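Local coordinates for protein putative isocitrate dehydrogenase, NAD-dependent (Methylococcus capsulatus, PDB 6LKY) that probably catalyses the NAD-dependent oxidative decarboxylation of isocitrate and binds NAD, at residues 273-278 with 324-329; 21-26 with 331-336. The protein carries 1 engineered substitution. All blocks are in the same frame, centred on the assembly; numbering follows the deposited sequence.

Contact 1. Residues 273-278 with 324-329; sequences GIANPT and CGTAQM. With NAD (nicotinamide-adenine-dinucleotide), chain C.
Thr-326, in the first turn of helix 326-337, docks on the loop 273-278 whose other side carries the adenine of NAD in this isocitrate/isopropylmalate dehydrogenase fold. Gly-325 takes the N-cap position, and the backbone N of Thr-326 gives a nearly straight bond (171°) to Gly-273 O, 2.9 Å away. A water bridges that same carbonyl to Ala-327 N, one residue further into the helix.

From CB outward, the threonine side chain is turned to the loop. Thr-326 CB itself rests 3.4 Å from Ala-275 O. With OG1 beside the backbone N and anti to the carbonyl carbon (chi1 -48°), the hydroxyl oxygen Thr-326 OG1 is brought to Ala-275 O at 2.8 Å, in the carbonyl plane and on a lone pair. The other branch also lies beside Ala-275 O, and Thr-326 CG2 reaches Pro-277 CB at 4.0 Å. A valine here would probably leave Ala-275 O without its hydroxyl donor, and the loop next to the adenine less firmly held.

One turn on, Met-329 reaches in with an extended chain. Met-329 SD passes Pro-277 CD at 3.7 Å, and the methyl ends near Asn-276 and Thr-278, while Ile-308 of helix 294-310 packs against the same side chain. Asn-276 makes an Asx turn that leads into helix 278-290: Asn-276 OD1 accepts from Thr-278 N at 2.9 Å, the donor standing above the amide plane, and its ND2 is hydrogen-bonded to Asp-317. The backbone of this residue also holds the adenine: NAD N6A donates a hydrogen bond to Asn-276 O at 2.9 Å.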
ATOM      1  N   GLY A 273       6.976  10.991  26.443  1.00 34.60           N
ATOM      2  CA  GLY A 273       5.903  10.535  27.310  1.00 34.01           C
ATOM      3  C   GLY A 273       4.486  10.723  26.791  1.00 46.20           C
ATOM      4  O   GLY A 273       3.545  10.716  27.595  1.00 43.11           O
ATOM      5  N   ILE A 274       4.292  10.838  25.473  1.00 38.17           N
ATOM      6  CA  ILE A 274       2.981  11.110  24.890  1.00 33.60           C
ATOM      7  C   ILE A 274       2.465   9.978  24.007  1.00 38.93           C
ATOM      8  O   ILE A 274       1.341  10.074  23.495  1.00 34.03           O
ATOM      9  CB  ILE A 274       2.989  12.436  24.101  1.00 42.14           C
ATOM     10  CG1 ILE A 274       3.983  12.367  22.937  1.00 36.60           C
ATOM     11  CG2 ILE A 274       3.326  13.611  25.019  1.00 36.74           C
ATOM     12  CD1 ILE A 274       3.845  13.507  21.943  1.00 41.45           C
ATOM     13  N   ALA A 275       3.252   8.919  23.789  1.00 34.00           N
ATOM     14  CA  ALA A 275       2.817   7.812  22.938  1.00 29.32           C
ATOM     15  C   ALA A 275       1.508   7.193  23.426  1.00 35.61           C
ATOM     16  O   ALA A 275       1.307   6.983  24.625  1.00 31.99           O
ATOM     17  CB  ALA A 275       3.902   6.733  22.869  1.00 23.84           C
ATOM     18  N   ASN A 276       0.632   6.877  22.478  1.00 30.74           N
ATOM     19  CA  ASN A 276      -0.598   6.154  22.770  1.00 30.67           C
ATOM     20  C   ASN A 276      -0.281   4.719  23.170  1.00 34.50           C
ATOM     21  O   ASN A 276       0.366   4.001  22.399  1.00 33.16           O
ATOM     22  CB  ASN A 276      -1.521   6.164  21.562  1.00 27.92           C
ATOM     23  CG  ASN A 276      -2.930   5.735  21.904  1.00 35.13           C
ATOM     24  OD1 ASN A 276      -3.161   5.027  22.895  1.00 32.87           O
ATOM     25  ND2 ASN A 276      -3.887   6.167  21.087  1.00 34.74           N
ATOM     26  N   PRO A 277      -0.699   4.264  24.350  1.00 30.98           N
ATOM     27  CA  PRO A 277      -0.412   2.888  24.765  1.00 30.20           C
ATOM     28  C   PRO A 277      -1.469   1.886  24.344  1.00 25.72           C
ATOM     29  O   PRO A 277      -1.322   0.696  24.648  1.00 31.30           O
ATOM     30  CB  PRO A 277      -0.360   3.014  26.298  1.00 34.59           C
ATOM     31  CG  PRO A 277      -1.352   4.106  26.601  1.00 32.52           C
ATOM     32  CD  PRO A 277      -1.305   5.063  25.432  1.00 31.84           C
ATOM     33  N   THR A 278      -2.502   2.349  23.642  1.00 28.43           N
ATOM     34  CA  THR A 278      -3.629   1.493  23.289  1.00 29.82           C
ATOM     35  C   THR A 278      -3.180   0.259  22.523  1.00 31.09           C
ATOM     36  O   THR A 278      -3.615  -0.857  22.824  1.00 32.59           O
ATOM     37  CB  THR A 278      -4.632   2.288  22.460  1.00 40.24           C
ATOM     38  OG1 THR A 278      -5.046   3.441  23.202  1.00 33.97           O
ATOM     39  CG2 THR A 278      -5.836   1.423  22.082  1.00 31.75           C
ATOM     40  N   CYS A 324      -3.547  14.472  27.348  1.00 75.96           N
ATOM     41  CA  CYS A 324      -2.667  13.963  28.391  1.00 57.15           C
ATOM     42  C   CYS A 324      -1.574  13.070  27.800  1.00 52.14           C
ATOM     43  O   CYS A 324      -1.475  12.891  26.587  1.00 51.27           O
ATOM     44  CB  CYS A 324      -3.489  13.194  29.409  1.00 56.05           C
ATOM     45  SG  CYS A 324      -4.173  11.693  28.704  1.00 66.82           S
ATOM     46  N   GLY A 325      -0.777  12.465  28.685  1.00 45.31           N
ATOM     47  CA  GLY A 325       0.320  11.611  28.288  1.00 42.95           C
ATOM     48  C   GLY A 325       0.059  10.115  28.469  1.00 41.99           C
ATOM     49  O   GLY A 325      -1.014   9.667  28.875  1.00 38.16           O
ATOM     50  N   THR A 326       1.100   9.338  28.154  1.00 42.71           N
ATOM     51  CA  THR A 326       1.022   7.876  28.205  1.00 41.52           C
ATOM     52  C   THR A 326       0.536   7.384  29.564  1.00 35.64           C
ATOM     53  O   THR A 326      -0.359   6.526  29.644  1.00 37.12           O
ATOM     54  CB  THR A 326       2.391   7.270  27.858  1.00 41.23           C
ATOM     55  OG1 THR A 326       2.906   7.902  26.675  1.00 39.50           O
ATOM     56  CG2 THR A 326       2.278   5.750  27.622  1.00 28.84           C
ATOM     57  N   ALA A 327       1.136   7.901  30.650  1.00 38.74           N
ATOM     58  CA  ALA A 327       0.836   7.393  31.992  1.00 41.26           C
ATOM     59  C   ALA A 327      -0.609   7.699  32.434  1.00 37.37           C
ATOM     60  O   ALA A 327      -1.274   6.793  32.958  1.00 44.57           O
ATOM     61  CB  ALA A 327       1.864   7.922  32.995  1.00 40.31           C
ATOM     62  N   GLN A 328      -1.103   8.954  32.263  1.00 42.11           N
ATOM     63  CA  GLN A 328      -2.559   9.206  32.305  1.00 41.50           C
ATOM     64  C   GLN A 328      -3.395   8.112  31.729  1.00 46.84           C
ATOM     65  O   GLN A 328      -4.255   7.534  32.404  1.00 46.82           O
ATOM     66  CB  GLN A 328      -3.017  10.419  31.487  1.00 61.34           C
ATOM     67  CG  GLN A 328      -4.261  11.324  31.957  1.00 76.18           C
ATOM     68  CD  GLN A 328      -4.202  12.541  32.810  1.00 74.26           C
ATOM     69  OE1 GLN A 328      -3.479  13.479  32.537  1.00 87.09           O
ATOM     70  NE2 GLN A 328      -5.224  12.636  33.678  1.00 83.92           N
ATOM     71  N   MET A 329      -3.291   7.987  30.415  1.00 34.47           N
ATOM     72  CA  MET A 329      -4.194   7.132  29.684  1.00 40.92           C
ATOM     73  C   MET A 329      -4.127   5.723  30.227  1.00 35.16           C
ATOM     74  O   MET A 329      -5.162   5.063  30.386  1.00 41.53           O
ATOM     75  CB  MET A 329      -3.851   7.193  28.200  1.00 37.81           C
ATOM     76  CG  MET A 329      -4.852   6.472  27.366  1.00 39.67           C
ATOM     77  SD  MET A 329      -4.648   6.728  25.602  1.00 38.42           S
ATOM     78  CE  MET A 329      -6.085   5.827  25.035  1.00 26.34           C
TER
HETATM   79  PA  NAD C 501       6.728   4.238  13.481  1.00 28.31           P
HETATM   80  O1A NAD C 501       7.775   4.069  14.555  1.00 26.13           O
HETATM   81  O2A NAD C 501       5.583   3.296  13.695  1.00 28.02           O
HETATM   82  O5B NAD C 501       6.264   5.769  13.436  1.00 27.75           O
HETATM   83  C5B NAD C 501       5.343   6.173  12.426  1.00 29.52           C
HETATM   84  C4B NAD C 501       4.552   7.362  12.933  1.00 34.17           C
HETATM   85  O4B NAD C 501       3.576   6.853  13.864  1.00 29.16           O
HETATM   86  C3B NAD C 501       5.474   8.323  13.674  1.00 27.47           C
HETATM   87  O3B NAD C 501       5.137   9.670  13.379  1.00 35.01           O
HETATM   88  C2B NAD C 501       5.203   8.006  15.137  1.00 32.21           C
HETATM   89  O2B NAD C 501       5.409   9.113  16.028  1.00 34.14           O
HETATM   90  C1B NAD C 501       3.773   7.482  15.129  1.00 25.05           C
HETATM   91  N9A NAD C 501       3.732   6.557  16.252  1.00 29.08           N
HETATM   92  C8A NAD C 501       3.758   5.104  16.002  1.00 28.48           C
HETATM   93  N7A NAD C 501       3.473   4.644  17.374  1.00 25.48           N
HETATM   94  C5A NAD C 501       2.291   5.418  17.740  1.00 32.06           C
HETATM   95  C6A NAD C 501       2.218   5.637  19.241  1.00 25.57           C
HETATM   96  N6A NAD C 501       1.832   4.373  19.888  1.00 25.00           N
HETATM   97  N1A NAD C 501       1.180   6.650  19.485  1.00 28.51           N
HETATM   98  C2A NAD C 501       1.476   7.976  18.905  1.00 30.51           C
HETATM   99  N3A NAD C 501       2.625   7.926  17.998  1.00 33.03           N
HETATM  100  C4A NAD C 501       2.556   6.765  17.114  1.00 32.69           C
HETATM  101  O3  NAD C 501       7.328   3.888  12.034  1.00 25.92           O
HETATM  102  PN  NAD C 501       8.727   4.383  11.444  1.00 22.18           P
HETATM  103  O1N NAD C 501       9.133   5.747  11.902  1.00 21.93           O
HETATM  104  O2N NAD C 501       8.576   4.302   9.933  1.00 26.91           O
HETATM  105  O5D NAD C 501       9.829   3.324  11.943  1.00 23.39           O
HETATM  106  C5D NAD C 501      10.545   3.542  13.169  1.00 22.79           C
HETATM  107  C4D NAD C 501      11.280   2.266  13.558  1.00 24.53           C
HETATM  108  O4D NAD C 501      10.371   1.266  14.050  1.00 23.45           O
HETATM  109  C3D NAD C 501      12.020   1.665  12.361  1.00 24.28           C
HETATM  110  O3D NAD C 501      13.336   1.333  12.792  1.00 22.16           O
HETATM  111  C2D NAD C 501      11.225   0.409  12.054  1.00 22.63           C
HETATM  112  O2D NAD C 501      12.007  -0.659  11.524  1.00 21.40           O
HETATM  113  C1D NAD C 501      10.671   0.010  13.415  1.00 25.10           C
HETATM  114  N1N NAD C 501       9.532  -0.919  13.210  1.00 26.09           N
HETATM  115  C2N NAD C 501       9.170  -1.679  14.398  1.00 24.77           C
HETATM  116  C3N NAD C 501       8.159  -2.707  13.942  1.00 29.98           C
HETATM  117  C7N NAD C 501       7.992  -3.877  14.916  1.00 28.19           C
HETATM  118  O7N NAD C 501       6.644  -4.322  14.994  1.00 38.03           O
HETATM  119  N7N NAD C 501       8.563  -3.569  16.225  1.00 17.60           N
HETATM  120  C4N NAD C 501       6.848  -2.105  13.461  1.00 24.63           C
HETATM  121  C5N NAD C 501       7.063  -0.956  12.496  1.00 24.98           C
HETATM  122  C6N NAD C 501       8.409  -0.226  12.539  1.00 24.58           C
HETATM  123  O   HOH W   1       3.406  10.006  30.263  1.00 39.31           O

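Contact 2. Residues 21-26 with 331-336; sequences VKVIEA and EAIVER
Val-334 projects from helix 331-336 into a shallow hollow on helix 21-26 formed by Lys-22, Val-23 and Ala-26, as the two helices run almost parallel. Their segment axes come within 9.1 Å at an angle of 9°, close enough for short aliphatic side chains to bridge the gap, and the backbones are nearest at Val-23 and Val-334.

The two methyls of Val-334 divide the hollow between them. Val-334 CG1, anti to the backbone N (chi1 161°), is directed at the low bump of Ala-26 and meets Ala-26 CB at 4.0 Å. Val-334 CG2 sits against the Lys-22/Val-23 side of the hollow, 4.1 Å from Val-23 CA. The two valine side chains lie side by side, pointing opposite ways, so that CG2 of Val-334 and CG2 of Val-23 touch at 3.8 Å.

Val-23 returns the fit: Val-23 CG2 is the bump that enters the step between Val-334 and Ile-333, and it meets Ile-333 CG2 at 3.8 Å where the two side chains cross. Ile-281 of helix 278-290 touches both Val-23 and Ile-333, and helix 294-310 adds Ile-300 and Val-307, which closes the inner side of the groove. At the C-terminal end Val-337 packs on Val-23 and Ala-26.

The side-chain contacts are all between hydrocarbon groups, with no hydrogen bond or salt bridge between the segments. Here the pairing probably rests on shape and van der Waals packing: branched methyls against each other and one valine methyl against a small alanine, with Lys-22 at the rim lending its backbone carbonyl carbon and CB while its amine leads away.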
ATOM      1  N   VAL A  21       1.714  -3.702  30.887  1.00 35.95           N
ATOM      2  CA  VAL A  21       1.896  -4.629  31.997  1.00 36.06           C
ATOM      3  C   VAL A  21       0.951  -4.265  33.133  1.00 41.75           C
ATOM      4  O   VAL A  21       0.209  -5.121  33.641  1.00 34.34           O
ATOM      5  CB  VAL A  21       3.371  -4.634  32.450  1.00 43.16           C
ATOM      6  CG1 VAL A  21       3.506  -5.162  33.874  1.00 41.32           C
ATOM      7  CG2 VAL A  21       4.220  -5.476  31.486  1.00 43.77           C
ATOM      8  N   LYS A  22       0.859  -2.965  33.446  1.00 35.00           N
ATOM      9  CA  LYS A  22      -0.010  -2.552  34.542  1.00 37.32           C
ATOM     10  C   LYS A  22      -1.443  -2.971  34.264  1.00 47.80           C
ATOM     11  O   LYS A  22      -2.096  -3.603  35.111  1.00 49.58           O
ATOM     12  CB  LYS A  22       0.093  -1.041  34.756  1.00 34.47           C
ATOM     13  CG  LYS A  22       1.405  -0.581  35.400  1.00 46.28           C
ATOM     14  CD  LYS A  22       1.303   0.879  35.846  1.00 51.44           C
ATOM     15  CE  LYS A  22       2.579   1.675  35.562  1.00 61.26           C
ATOM     16  NZ  LYS A  22       3.723   1.306  36.445  1.00 59.07           N
ATOM     17  N   VAL A  23      -1.903  -2.739  33.031  1.00 43.50           N
ATOM     18  CA  VAL A  23      -3.280  -3.071  32.688  1.00 45.70           C
ATOM     19  C   VAL A  23      -3.501  -4.565  32.816  1.00 42.74           C
ATOM     20  O   VAL A  23      -4.500  -5.013  33.399  1.00 43.71           O
ATOM     21  CB  VAL A  23      -3.614  -2.561  31.275  1.00 43.27           C
ATOM     22  CG1 VAL A  23      -4.873  -3.221  30.749  1.00 38.15           C
ATOM     23  CG2 VAL A  23      -3.763  -1.041  31.289  1.00 38.84           C
ATOM     24  N   ILE A  24      -2.537  -5.362  32.348  1.00 39.48           N
ATOM     25  CA  ILE A  24      -2.696  -6.806  32.467  1.00 48.20           C
ATOM     26  C   ILE A  24      -2.805  -7.190  33.936  1.00 49.29           C
ATOM     27  O   ILE A  24      -3.713  -7.931  34.339  1.00 44.53           O
ATOM     28  CB  ILE A  24      -1.540  -7.538  31.759  1.00 44.58           C
ATOM     29  CG1 ILE A  24      -1.683  -7.407  30.232  1.00 40.76           C
ATOM     30  CG2 ILE A  24      -1.493  -9.005  32.175  1.00 35.63           C
ATOM     31  CD1 ILE A  24      -0.403  -7.732  29.463  1.00 38.60           C
ATOM     32  N   GLU A  25      -1.939  -6.620  34.776  1.00 44.80           N
ATOM     33  CA  GLU A  25      -1.975  -7.013  36.174  1.00 48.72           C
ATOM     34  C   GLU A  25      -3.250  -6.524  36.835  1.00 51.13           C
ATOM     35  O   GLU A  25      -3.745  -7.172  37.763  1.00 49.03           O
ATOM     36  CB  GLU A  25      -0.719  -6.526  36.896  1.00 50.18           C
ATOM     37  CG  GLU A  25       0.434  -7.529  36.747  1.00 61.20           C
ATOM     38  CD  GLU A  25       1.803  -6.927  37.005  1.00 68.18           C
ATOM     39  OE1 GLU A  25       1.871  -5.716  37.306  1.00 76.78           O
ATOM     40  OE2 GLU A  25       2.810  -7.667  36.892  1.00 57.35           O
ATOM     41  N   ALA A  26      -3.827  -5.424  36.334  1.00 41.63           N
ATOM     42  CA  ALA A  26      -5.074  -4.949  36.913  1.00 41.24           C
ATOM     43  C   ALA A  26      -6.206  -5.952  36.737  1.00 47.54           C
ATOM     44  O   ALA A  26      -7.173  -5.906  37.501  1.00 51.84           O
ATOM     45  CB  ALA A  26      -5.464  -3.599  36.319  1.00 38.05           C
ATOM     46  N   GLU A 331      -3.457   4.930  33.379  1.00 42.35           N
ATOM     47  CA  GLU A 331      -4.165   4.899  34.665  1.00 48.31           C
ATOM     48  C   GLU A 331      -5.660   4.903  34.466  1.00 44.43           C
ATOM     49  O   GLU A 331      -6.361   4.149  35.139  1.00 44.62           O
ATOM     50  CB  GLU A 331      -3.763   6.057  35.577  1.00 50.72           C
ATOM     51  CG  GLU A 331      -2.973   5.635  36.821  1.00 65.35           C
ATOM     52  CD  GLU A 331      -3.778   4.607  37.662  1.00 67.64           C
ATOM     53  OE1 GLU A 331      -3.218   3.512  37.940  1.00 69.74           O
ATOM     54  OE2 GLU A 331      -5.038   4.785  37.941  1.00 69.23           O
ATOM     55  N   ALA A 332      -6.155   5.702  33.506  1.00 45.52           N
ATOM     56  CA  ALA A 332      -7.582   5.685  33.166  1.00 40.81           C
ATOM     57  C   ALA A 332      -8.041   4.290  32.756  1.00 45.94           C
ATOM     58  O   ALA A 332      -9.087   3.793  33.215  1.00 56.23           O
ATOM     59  CB  ALA A 332      -7.887   6.689  32.049  1.00 47.32           C
ATOM     60  N   ILE A 333      -7.236   3.620  31.932  1.00 43.76           N
ATOM     61  CA  ILE A 333      -7.610   2.283  31.507  1.00 49.85           C
ATOM     62  C   ILE A 333      -7.568   1.318  32.687  1.00 40.51           C
ATOM     63  O   ILE A 333      -8.419   0.436  32.789  1.00 39.01           O
ATOM     64  CB  ILE A 333      -6.728   1.811  30.331  1.00 40.66           C
ATOM     65  CG1 ILE A 333      -6.968   2.686  29.099  1.00 40.43           C
ATOM     66  CG2 ILE A 333      -7.065   0.356  29.944  1.00 32.07           C
ATOM     67  CD1 ILE A 333      -5.885   2.563  28.035  1.00 30.39           C
ATOM     68  N   VAL A 334      -6.572   1.441  33.572  1.00 41.20           N
ATOM     69  CA  VAL A 334      -6.491   0.567  34.747  1.00 51.72           C
ATOM     70  C   VAL A 334      -7.738   0.727  35.608  1.00 49.84           C
ATOM     71  O   VAL A 334      -8.395  -0.257  35.998  1.00 53.02           O
ATOM     72  CB  VAL A 334      -5.206   0.879  35.544  1.00 49.46           C
ATOM     73  CG1 VAL A 334      -5.299   0.353  36.971  1.00 51.99           C
ATOM     74  CG2 VAL A 334      -3.966   0.308  34.838  1.00 39.84           C
ATOM     75  N   GLU A 335      -8.130   1.978  35.840  1.00 47.72           N
ATOM     76  CA  GLU A 335      -9.298   2.254  36.660  1.00 54.79           C
ATOM     77  C   GLU A 335     -10.559   1.658  36.039  1.00 60.32           C
ATOM     78  O   GLU A 335     -11.412   1.117  36.756  1.00 65.78           O
ATOM     79  CB  GLU A 335      -9.441   3.766  36.843  1.00 55.26           C
ATOM     80  CG  GLU A 335      -8.378   4.389  37.773  1.00 58.50           C
ATOM     81  CD  GLU A 335      -8.263   5.903  37.640  1.00 69.03           C
ATOM     82  OE1 GLU A 335      -7.310   6.480  38.220  1.00 62.99           O
ATOM     83  OE2 GLU A 335      -9.117   6.510  36.955  1.00 70.59           O
ATOM     84  N   ARG A 336     -10.695   1.750  34.699  1.00 54.67           N
ATOM     85  CA  ARG A 336     -11.858   1.173  34.011  1.00 46.07           C
ATOM     86  C   ARG A 336     -11.829  -0.350  33.984  1.00 49.54           C
ATOM     87  O   ARG A 336     -12.869  -0.995  34.176  1.00 56.89           O
ATOM     88  CB  ARG A 336     -11.944   1.699  32.582  1.00 48.57           C
ATOM     89  CG  ARG A 336     -12.201   3.163  32.486  1.00 52.36           C
ATOM     90  CD  ARG A 336     -13.677   3.448  32.356  1.00 62.71           C
ATOM     91  NE  ARG A 336     -14.328   3.578  33.653  1.00 79.20           N
ATOM     92  CZ  ARG A 336     -15.640   3.504  33.845  1.00 80.62           C
ATOM     93  NH1 ARG A 336     -16.456   3.290  32.821  1.00 71.42           N
ATOM     94  NH2 ARG A 336     -16.138   3.650  35.068  1.00 72.46           N
TER

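Both contacts use helix 326-337, contact 1 at its N-terminal turn and contact 2 further along, with centres about 12 Å apart. The chain loop closed by 273-278 and 324-329 is nested within the much longer one closed by 21-26 and 331-336. Contact 1 is mostly buried and polar at its heart, where a helix start meets backbone carbonyls beside the cofactor. Contact 2 is partly buried and away from the annotated sites, and its side-chain contacts are all aliphatic. Helix 13-26 also reaches contact 1, through Ile-16 on Ala-275 and Ala-19 on Pro-277, and helix 294-310 packs against both, so the same helices surround two chemically different joints.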